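Carboxynorspermidine decarboxylase (Campylobacter jejuni subsp. jejuni 81116, PDB 3N29) probably catalyses the pyridoxal-phosphate-dependent decarboxylation of carboxynorspermidine to norspermidine, as a fold-type III, beta/alpha-barrel decarboxylase. Local coordinates at residues A[46-50]-A[375-380]; A[53-58]-A[273-278]; A[390-394]-A[405-409]. One frame throughout, in Å; residues are numbered along the deposited sequence.

Contact 1. Residues A[46-50]-A[375-380]. With NSD (N-(3-aminopropyl)propane-1,3-diamine), chain D; PLP (pyridoxal-5'-phosphate), chain C.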
loop_
_atom_site.group_PDB
_atom_site.type_symbol
_atom_site.label_atom_id
_atom_site.label_comp_id
_atom_site.label_asym_id
_atom_site.label_seq_id
_atom_site.Cartn_x
_atom_site.Cartn_y
_atom_site.Cartn_z
ATOM N N ALA A 46 10.979 9.019 10.079
ATOM C CA ALA A 46 12.155 8.368 9.502
ATOM C C ALA A 46 12.162 6.885 9.890
ATOM O O ALA A 46 11.938 6.549 11.030
ATOM C CB ALA A 46 13.535 9.096 9.998
ATOM N N TYR A 47 12.511 5.987 8.984
ATOM C CA TYR A 47 12.805 4.629 9.374
ATOM C C TYR A 47 14.326 4.596 9.693
ATOM O O TYR A 47 15.114 5.032 8.838
ATOM C CB TYR A 47 12.575 3.630 8.244
ATOM C CG TYR A 47 11.152 3.528 7.657
ATOM C CD1 TYR A 47 10.230 2.691 8.207
ATOM C CD2 TYR A 47 10.761 4.311 6.571
ATOM C CE1 TYR A 47 8.961 2.591 7.683
ATOM C CE2 TYR A 47 9.496 4.194 6.035
ATOM C CZ TYR A 47 8.573 3.373 6.629
ATOM O OH TYR A 47 7.292 3.208 6.045
ATOM N N ILE A 48 14.709 4.066 10.837
ATOM C CA ILE A 48 16.101 4.048 11.249
ATOM C C ILE A 48 16.588 2.627 11.499
ATOM O O ILE A 48 16.138 1.921 12.407
ATOM C CB ILE A 48 16.327 4.965 12.454
ATOM C CG1 ILE A 48 15.771 6.357 12.192
ATOM C CG2 ILE A 48 17.878 5.027 12.762
ATOM C CD1 ILE A 48 15.982 7.322 13.384
ATOM N N LEU A 49 17.379 2.144 10.591
ATOM C CA LEU A 49 17.986 0.800 10.738
ATOM C C LEU A 49 19.232 0.891 11.583
ATOM O O LEU A 49 20.018 1.834 11.404
ATOM C CB LEU A 49 18.310 0.249 9.390
ATOM C CG LEU A 49 19.143 -1.049 9.291
ATOM C CD1 LEU A 49 18.310 -2.177 9.621
ATOM C CD2 LEU A 49 19.523 -1.254 7.869
ATOM N N GLU A 50 19.420 -0.082 12.469
ATOM C CA GLU A 50 20.537 -0.075 13.400
ATOM C C GLU A 50 21.534 -1.116 12.935
ATOM O O GLU A 50 21.219 -2.284 12.886
ATOM C CB GLU A 50 20.068 -0.280 14.818
ATOM C CG GLU A 50 19.140 0.833 15.299
ATOM C CD GLU A 50 18.467 0.519 16.626
ATOM O OE1 GLU A 50 19.184 0.203 17.614
ATOM O OE2 GLU A 50 17.228 0.575 16.692
ATOM N N GLN A 375 10.142 -1.931 12.521
ATOM C CA GLN A 375 9.497 -1.434 11.341
ATOM C C GLN A 375 10.383 -1.336 10.087
ATOM O O GLN A 375 10.124 -0.491 9.220
ATOM C CB GLN A 375 8.833 -0.090 11.640
ATOM C CG GLN A 375 7.688 -0.150 12.693
ATOM C CD GLN A 375 6.544 -0.967 12.277
ATOM O OE1 GLN A 375 5.884 -1.627 13.102
ATOM N NE2 GLN A 375 6.352 -1.052 11.018
ATOM N N ILE A 376 11.367 -2.190 9.960
ATOM C CA ILE A 376 12.202 -2.172 8.775
ATOM C C ILE A 376 11.799 -3.236 7.761
ATOM O O ILE A 376 12.027 -3.032 6.586
ATOM C CB ILE A 376 13.758 -2.260 9.074
ATOM C CG1 ILE A 376 14.130 -1.255 10.150
ATOM C CG2 ILE A 376 14.528 -1.997 7.776
ATOM C CD1 ILE A 376 13.973 0.252 9.771
ATOM N N HIS A 377 11.202 -4.355 8.196
ATOM C CA HIS A 377 10.845 -5.467 7.249
ATOM C C HIS A 377 9.366 -5.364 6.905
ATOM O O HIS A 377 8.587 -4.940 7.761
ATOM C CB HIS A 377 11.196 -6.818 7.875
ATOM C CG HIS A 377 10.396 -7.165 9.105
ATOM N ND1 HIS A 377 10.795 -6.862 10.383
ATOM C CD2 HIS A 377 9.226 -7.845 9.232
ATOM C CE1 HIS A 377 9.905 -7.331 11.248
ATOM N NE2 HIS A 377 8.920 -7.889 10.563
ATOM N N TYR A 378 9.005 -5.562 5.627
ATOM C CA TYR A 378 7.591 -5.520 5.138
ATOM C C TYR A 378 6.953 -4.185 5.473
ATOM O O TYR A 378 5.767 -4.104 5.846
ATOM C CB TYR A 378 6.778 -6.728 5.698
ATOM C CG TYR A 378 7.269 -8.033 5.100
ATOM C CD1 TYR A 378 6.828 -8.447 3.831
ATOM C CD2 TYR A 378 8.175 -8.838 5.753
ATOM C CE1 TYR A 378 7.221 -9.571 3.271
ATOM C CE2 TYR A 378 8.649 -10.006 5.169
ATOM C CZ TYR A 378 8.164 -10.364 3.912
ATOM O OH TYR A 378 8.571 -11.506 3.349
ATOM N N THR A 379 7.760 -3.116 5.373
ATOM C CA THR A 379 7.249 -1.777 5.598
ATOM C C THR A 379 7.625 -0.898 4.404
ATOM O O THR A 379 6.825 -0.608 3.505
ATOM C CB THR A 379 7.842 -1.122 6.892
ATOM O OG1 THR A 379 9.289 -1.379 6.956
ATOM C CG2 THR A 379 7.111 -1.683 8.130
ATOM N N ILE A 380 8.874 -0.468 4.427
ATOM C CA ILE A 380 9.460 0.376 3.371
ATOM C C ILE A 380 9.146 -0.166 1.985
ATOM O O ILE A 380 8.692 0.580 1.099
ATOM C CB ILE A 380 10.979 0.514 3.557
ATOM C CG1 ILE A 380 11.294 1.133 4.934
ATOM C CG2 ILE A 380 11.594 1.375 2.447
ATOM C CD1 ILE A 380 12.725 0.821 5.412
HETATM C C1 NSD D . 6.598 -12.637 5.543
HETATM N N1 NSD D . 7.110 -13.116 6.795
HETATM C C2 NSD D . 5.364 -13.350 5.106
HETATM N N2 NSD D . 4.585 -12.216 3.152
HETATM C C3 NSD D . 5.119 -13.257 3.642
HETATM N N3 NSD D . 3.823 -7.995 4.050
HETATM C C4 NSD D . 4.196 -11.194 3.792
HETATM C C5 NSD D . 3.617 -10.090 2.953
HETATM C C6 NSD D . 2.910 -9.062 3.800
HETATM N N1 PLP C . 11.199 -17.070 -0.831
HETATM C C2 PLP C . 10.003 -16.900 -1.470
HETATM C C2A PLP C . 9.724 -17.636 -2.756
HETATM C C3 PLP C . 9.064 -15.978 -0.912
HETATM O O3 PLP C . 7.841 -15.773 -1.552
HETATM C C4 PLP C . 9.361 -15.277 0.273
HETATM C C4A PLP C . 8.361 -14.269 0.824
HETATM C C5 PLP C . 10.576 -15.517 0.934
HETATM C C6 PLP C . 11.477 -16.428 0.343
HETATM C C5A PLP C . 10.944 -14.805 2.215
HETATM O O4P PLP C . 9.959 -14.970 3.204
HETATM P P PLP C . 10.136 -14.408 4.666
HETATM O O1P PLP C . 10.441 -12.929 4.526
HETATM O O2P PLP C . 11.341 -15.139 5.307
HETATM O O3P PLP C . 8.936 -14.740 5.431
#
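Y47 reaches from strand 46-50 into the loop 375-380, and its side chain shows how one aromatic residue can tie a strand to a loop that carries an active-site group. At the base, CB of Y47 rests 4.0 Å from CD1 of I376. One face of the ring is covered by I380, whose CG1 stands 3.5 Å from the ring centroid and only 7° off its normal, a CH-pi contact over the middle of the face. I380 carries this CG1 anti to its carbonyl carbon (chi1 -59°), which lays the branch over the ring while the two side chains run past each other head to tail. Further along, CD1 of Y47 comes within 3.3 Å of the backbone O of Q375, and CE1 lies 4.0 Å from CB of T379. The hydroxyl at the tip is hydrogen-bonded to the backbone O of H305 and to N383.

The loop is also braced from within: OG1 of T379 donates to the backbone O of Q375 (2.6 Å), approaching from above the carbonyl plane. Y378 points to the ligands, with F386 of the second subunit packed against it. Its OH donates to O1P of the pyridoxal phosphate at 2.6 Å, with that oxygen near the ring plane, while norspermidine runs alongside the same ring and brings C1 within 3.2 Å of CZ.

Strand 46-50 lies in the mixed sheet between strands 279-290 and 393-397. L394 of the latter packs on both Y47 and I380, L281 of the former touches Y47 and Q375, and E272 of helix 272-275 meets H377 and Y378.

Contact 2. Residues A[53-58]-A[273-278]; sequences KLRKNC and AVGWQT
N57 projects from helix 51-68 and spends both hydrogens of its amide nitrogen on carbonyls at the end of helix 272-275. ND2 donates to the backbone O of V274 at 3.1 Å and to that of W276 at 2.8 Å, with N-H...O angles of 173° and 168°. Both bonds are thus nearly straight, and both acceptors lie in the plane of the amide, where its two N-H bonds point. The carbonyls receive it differently: the nitrogen stands well above the plane of the V274 carbonyl but is only moderately tilted from that of W276. CG of N57 is anti to the carbonyl carbon (chi1 -67°), which directs the amide across to this pair.

The neighbouring acceptors have partners of their own. The O of A273 takes a hydrogen bond from T242, and the O of G275 accepts two bonds from the same face of its plane, one from OG1 of T278 (2.9 Å) and one from T278 N, which closes the type II turn 275-278. Q277 N is bonded to D374.

Apolar groups flank the amide. CD1 of L54 meets CG1 of V274 at 3.9 Å, the two side chains crossing at a slant, and CG2 of T278 lies 3.8 Å from CA of L54. At the outer margin CB of K53 passes 3.8 Å from the O of Q277, while its ammonium end forms a salt bridge with E50.

Here a side-chain amide takes up carbonyls where helix 272-275 runs into a type II turn beginning at G275, joining two helices beside the cofactor pocket, to which E272 and G271 belong, in the beta/alpha-barrel decarboxylase fold.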
loop_
_atom_site.group_PDB
_atom_site.type_symbol
_atom_site.label_atom_id
_atom_site.label_comp_id
_atom_site.label_asym_id
_atom_site.label_seq_id
_atom_site.Cartn_x
_atom_site.Cartn_y
_atom_site.Cartn_z
ATOM N N LYS A 53 22.301 -4.192 15.194
ATOM C CA LYS A 53 21.257 -5.219 15.233
ATOM C C LYS A 53 21.220 -6.023 13.975
ATOM O O LYS A 53 21.045 -7.267 14.010
ATOM C CB LYS A 53 19.887 -4.558 15.425
ATOM C CG LYS A 53 19.826 -3.691 16.715
ATOM C CD LYS A 53 19.384 -4.455 17.923
ATOM C CE LYS A 53 19.105 -3.475 19.151
ATOM N NZ LYS A 53 18.083 -2.412 18.804
ATOM N N LEU A 54 21.386 -5.358 12.828
ATOM C CA LEU A 54 21.419 -6.055 11.566
ATOM C C LEU A 54 22.600 -7.046 11.561
ATOM O O LEU A 54 22.476 -8.229 11.138
ATOM C CB LEU A 54 21.626 -5.109 10.410
ATOM C CG LEU A 54 21.774 -5.649 8.981
ATOM C CD1 LEU A 54 20.542 -6.553 8.643
ATOM C CD2 LEU A 54 21.984 -4.638 7.885
ATOM N N ARG A 55 23.735 -6.540 12.003
ATOM C CA ARG A 55 24.931 -7.424 12.018
ATOM C C ARG A 55 24.782 -8.649 12.917
ATOM O O ARG A 55 25.280 -9.701 12.531
ATOM C CB ARG A 55 26.224 -6.640 12.328
ATOM C CG ARG A 55 26.742 -5.809 11.202
ATOM C CD ARG A 55 28.066 -5.064 11.562
ATOM N NE ARG A 55 28.549 -4.244 10.486
ATOM C CZ ARG A 55 29.238 -4.730 9.461
ATOM N NH1 ARG A 55 29.506 -6.038 9.393
ATOM N NH2 ARG A 55 29.673 -3.921 8.531
ATOM N N LYS A 56 24.140 -8.510 14.065
ATOM C CA LYS A 56 23.821 -9.616 14.966
ATOM C C LYS A 56 22.953 -10.661 14.281
ATOM O O LYS A 56 23.198 -11.856 14.383
ATOM C CB LYS A 56 23.128 -9.123 16.255
ATOM C CG LYS A 56 24.180 -8.604 17.276
ATOM C CD LYS A 56 23.622 -8.130 18.618
ATOM C CE LYS A 56 24.474 -8.659 19.822
ATOM N NZ LYS A 56 25.991 -8.644 19.622
ATOM N N ASN A 57 21.883 -10.223 13.599
ATOM C CA ASN A 57 21.105 -11.166 12.792
ATOM C C ASN A 57 21.901 -11.884 11.693
ATOM O O ASN A 57 21.775 -13.077 11.514
ATOM C CB ASN A 57 19.893 -10.450 12.086
ATOM C CG ASN A 57 18.830 -9.952 13.063
ATOM O OD1 ASN A 57 18.923 -10.141 14.241
ATOM N ND2 ASN A 57 17.801 -9.295 12.529
ATOM N N CYS A 58 22.699 -11.156 10.956
ATOM C CA CYS A 58 23.477 -11.710 9.915
ATOM C C CYS A 58 24.576 -12.653 10.412
ATOM O O CYS A 58 24.811 -13.683 9.749
ATOM C CB CYS A 58 24.065 -10.639 9.052
ATOM S SG CYS A 58 22.743 -9.760 8.022
ATOM N N ALA A 273 13.697 -12.566 8.617
ATOM C CA ALA A 273 14.734 -12.908 9.560
ATOM C C ALA A 273 15.938 -11.972 9.504
ATOM O O ALA A 273 16.557 -11.722 10.491
ATOM C CB ALA A 273 15.166 -14.307 9.347
ATOM N N VAL A 274 16.290 -11.528 8.326
ATOM C CA VAL A 274 17.351 -10.561 8.181
ATOM C C VAL A 274 17.023 -9.227 8.843
ATOM O O VAL A 274 17.825 -8.688 9.515
ATOM C CB VAL A 274 17.715 -10.356 6.715
ATOM C CG1 VAL A 274 18.746 -9.343 6.566
ATOM C CG2 VAL A 274 18.175 -11.645 6.101
ATOM N N GLY A 275 15.801 -8.753 8.649
ATOM C CA GLY A 275 15.357 -7.471 9.142
ATOM C C GLY A 275 14.721 -7.431 10.510
ATOM O O GLY A 275 14.417 -6.396 10.994
ATOM N N TRP A 276 14.567 -8.578 11.130
ATOM C CA TRP A 276 13.823 -8.727 12.345
ATOM C C TRP A 276 14.445 -7.933 13.478
ATOM O O TRP A 276 15.551 -8.176 13.869
ATOM C CB TRP A 276 13.729 -10.227 12.731
ATOM C CG TRP A 276 13.056 -10.488 14.013
ATOM C CD1 TRP A 276 13.640 -10.761 15.191
ATOM C CD2 TRP A 276 11.665 -10.464 14.264
ATOM N NE1 TRP A 276 12.720 -10.901 16.158
ATOM C CE2 TRP A 276 11.487 -10.732 15.610
ATOM C CE3 TRP A 276 10.546 -10.224 13.478
ATOM C CZ2 TRP A 276 10.241 -10.772 16.187
ATOM C CZ3 TRP A 276 9.324 -10.274 14.047
ATOM C CH2 TRP A 276 9.176 -10.550 15.387
ATOM N N GLN A 277 13.660 -7.015 14.007
ATOM C CA GLN A 277 14.059 -6.169 15.099
ATOM C C GLN A 277 15.380 -5.425 14.823
ATOM O O GLN A 277 16.182 -5.282 15.683
ATOM C CB GLN A 277 14.083 -6.933 16.417
ATOM C CG GLN A 277 12.759 -7.492 16.752
ATOM C CD GLN A 277 12.641 -8.141 18.089
ATOM O OE1 GLN A 277 13.603 -8.476 18.720
ATOM N NE2 GLN A 277 11.426 -8.346 18.505
ATOM N N THR A 278 15.576 -4.990 13.603
ATOM C CA THR A 278 16.718 -4.170 13.260
ATOM C C THR A 278 16.482 -2.662 13.316
ATOM O O THR A 278 17.379 -1.927 13.192
ATOM C CB THR A 278 17.282 -4.527 11.876
ATOM O OG1 THR A 278 16.327 -4.265 10.868
ATOM C CG2 THR A 278 17.660 -5.949 11.827
#

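Contact 3. Residues A[390-394]-A[405-409]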
loop_
_atom_site.group_PDB
_atom_site.type_symbol
_atom_site.label_atom_id
_atom_site.label_comp_id
_atom_site.label_asym_id
_atom_site.label_seq_id
_atom_site.Cartn_x
_atom_site.Cartn_y
_atom_site.Cartn_z
ATOM N N ARG A 390 4.162 13.002 3.209
ATOM C CA ARG A 390 5.592 12.958 3.120
ATOM C C ARG A 390 6.115 11.619 3.596
ATOM O O ARG A 390 5.835 11.193 4.683
ATOM C CB ARG A 390 6.210 14.096 3.968
ATOM C CG ARG A 390 7.740 14.264 3.829
ATOM C CD ARG A 390 8.270 15.653 4.471
ATOM N NE ARG A 390 7.224 16.652 4.836
ATOM C CZ ARG A 390 7.468 17.806 5.511
ATOM N NH1 ARG A 390 8.712 18.119 5.833
ATOM N NH2 ARG A 390 6.489 18.662 5.854
ATOM N N LEU A 391 6.881 10.978 2.763
ATOM C CA LEU A 391 7.477 9.670 3.088
ATOM C C LEU A 391 8.475 9.775 4.239
ATOM O O LEU A 391 9.211 10.780 4.346
ATOM C CB LEU A 391 8.270 9.194 1.858
ATOM C CG LEU A 391 7.432 8.657 0.736
ATOM C CD1 LEU A 391 8.215 8.640 -0.621
ATOM C CD2 LEU A 391 6.944 7.238 1.089
ATOM N N PRO A 392 8.588 8.716 5.042
ATOM C CA PRO A 392 9.687 8.711 6.042
ATOM C C PRO A 392 10.988 8.544 5.308
ATOM O O PRO A 392 11.039 7.723 4.399
ATOM C CB PRO A 392 9.371 7.481 6.920
ATOM C CG PRO A 392 7.839 7.257 6.650
ATOM C CD PRO A 392 7.751 7.520 5.174
ATOM N N ASN A 393 12.023 9.287 5.740
ATOM C CA ASN A 393 13.350 9.111 5.229
ATOM C C ASN A 393 13.924 7.789 5.730
ATOM O O ASN A 393 13.443 7.209 6.701
ATOM C CB ASN A 393 14.262 10.280 5.636
ATOM C CG ASN A 393 13.803 11.644 5.052
ATOM O OD1 ASN A 393 13.355 11.727 3.913
ATOM N ND2 ASN A 393 13.902 12.701 5.871
ATOM N N LEU A 394 14.886 7.307 4.986
ATOM C CA LEU A 394 15.641 6.108 5.353
ATOM C C LEU A 394 16.983 6.514 5.945
ATOM O O LEU A 394 17.753 7.216 5.312
ATOM C CB LEU A 394 15.815 5.237 4.137
ATOM C CG LEU A 394 14.602 4.842 3.297
ATOM C CD1 LEU A 394 15.068 3.779 2.209
ATOM C CD2 LEU A 394 13.413 4.401 4.132
ATOM N N MET A 405 22.022 9.682 6.659
ATOM C CA MET A 405 20.864 9.743 5.745
ATOM C C MET A 405 21.171 8.846 4.522
ATOM O O MET A 405 22.143 9.088 3.773
ATOM C CB MET A 405 20.642 11.183 5.276
ATOM C CG MET A 405 19.375 11.397 4.430
ATOM S SD MET A 405 17.839 11.221 5.375
ATOM C CE MET A 405 17.739 12.734 6.157
ATOM N N ILE A 406 20.362 7.802 4.347
ATOM C CA ILE A 406 20.426 6.888 3.177
ATOM C C ILE A 406 19.571 7.396 2.005
ATOM O O ILE A 406 20.069 7.549 0.878
ATOM C CB ILE A 406 20.099 5.423 3.569
ATOM C CG1 ILE A 406 20.998 4.961 4.744
ATOM C CG2 ILE A 406 20.246 4.504 2.349
ATOM C CD1 ILE A 406 22.600 4.996 4.439
ATOM N N ARG A 407 18.300 7.729 2.282
ATOM C CA ARG A 407 17.406 8.313 1.284
ATOM C C ARG A 407 16.564 9.353 1.897
ATOM O O ARG A 407 15.925 9.121 2.937
ATOM C CB ARG A 407 16.451 7.287 0.730
ATOM C CG ARG A 407 17.172 6.173 -0.015
ATOM C CD ARG A 407 16.694 6.004 -1.385
ATOM N NE ARG A 407 17.211 4.798 -2.009
ATOM C CZ ARG A 407 18.180 4.767 -2.920
ATOM N NH1 ARG A 407 18.788 5.875 -3.306
ATOM N NH2 ARG A 407 18.550 3.616 -3.434
ATOM N N GLU A 408 16.614 10.549 1.306
ATOM C CA GLU A 408 15.754 11.653 1.725
ATOM C C GLU A 408 14.779 11.898 0.564
ATOM O O GLU A 408 15.188 12.177 -0.573
ATOM C CB GLU A 408 16.548 12.912 1.997
ATOM C CG GLU A 408 15.693 14.048 2.570
ATOM C CD GLU A 408 16.479 15.309 2.896
ATOM O OE1 GLU A 408 17.664 15.398 2.581
ATOM O OE2 GLU A 408 15.879 16.228 3.449
ATOM N N PHE A 409 13.504 11.788 0.843
ATOM C CA PHE A 409 12.542 11.861 -0.211
ATOM C C PHE A 409 12.084 13.274 -0.498
ATOM O O PHE A 409 12.377 14.179 0.251
ATOM C CB PHE A 409 11.395 10.878 0.097
ATOM C CG PHE A 409 11.883 9.464 0.195
ATOM C CD1 PHE A 409 12.270 8.775 -0.924
ATOM C CD2 PHE A 409 11.966 8.840 1.384
ATOM C CE1 PHE A 409 12.769 7.507 -0.859
ATOM C CE2 PHE A 409 12.400 7.531 1.464
ATOM C CZ PHE A 409 12.824 6.873 0.339
#
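A classic beta bulge marks the place where segment 405-409 pairs with the antiparallel strand 393-397: two residues, I406 and R407, stand opposite the single L394. The O of L394 accepts two backbone bonds, from I406 N at 2.8 Å and from R407 N at 3.1 Å, and L394 N returns one to the O of R407 (2.9 Å). At I406 the backbone bends sharply.

Beyond the bulge a side chain takes over from the backbone. OD1 of N393 accepts from F409 N at 3.1 Å, with the donor tilted 23° from the carbonyl plane and an N-H...O angle of 156°. CB of N393 is touched by SD of M405 (3.7 Å), and its amide runs beside the side chain of E408 in the same direction, the amide and carboxylate planes standing nearly perpendicular.

F409 folds back over segment 390-394. Its CG is anti to the carbonyl carbon (chi1 -60°), placing the ring between several partners: CD1 of L391 lies over one face, 4.3 Å from the centroid, whereas the O of P392 and CG of L394 approach the edge. The O of P392 is 3.2 Å from CE2 of F409. L394 also lies alongside R407, CD1 to CG at 3.9 Å, before the guanidinium turns away to Y109.

In the second subunit, L416 packs on F409, R417 on L391 and N418 on L394, and D124 and E125 form salt bridges with R390. The contact therefore combines directional bonds, which set the course of the chain through the bend, with packing around F409, and it meets the partner subunit through both apolar and charged groups.

The centres of contacts 1 and 2, both buried, lie about 11 Å from the centre of the chain, whereas that of contact 3, partly exposed, lies about 19 Å out. Strand 46-50 and helix 51-68 follow one another, so contacts 1 and 2 hold successive elements; E50 N probably bonds to T278 O where they meet. Contacts 1 and 3 share a sheet, with Y47 N probably bonded to N393 O, and both touch the second subunit. Contacts 2 and 3 do not touch. Chemistry follows place: apolar packing dominates across contact 1, one side-chain amide secures the helix end in contact 2, and contact 3 mixes backbone pairing with a side-chain amide bond and packing round F409.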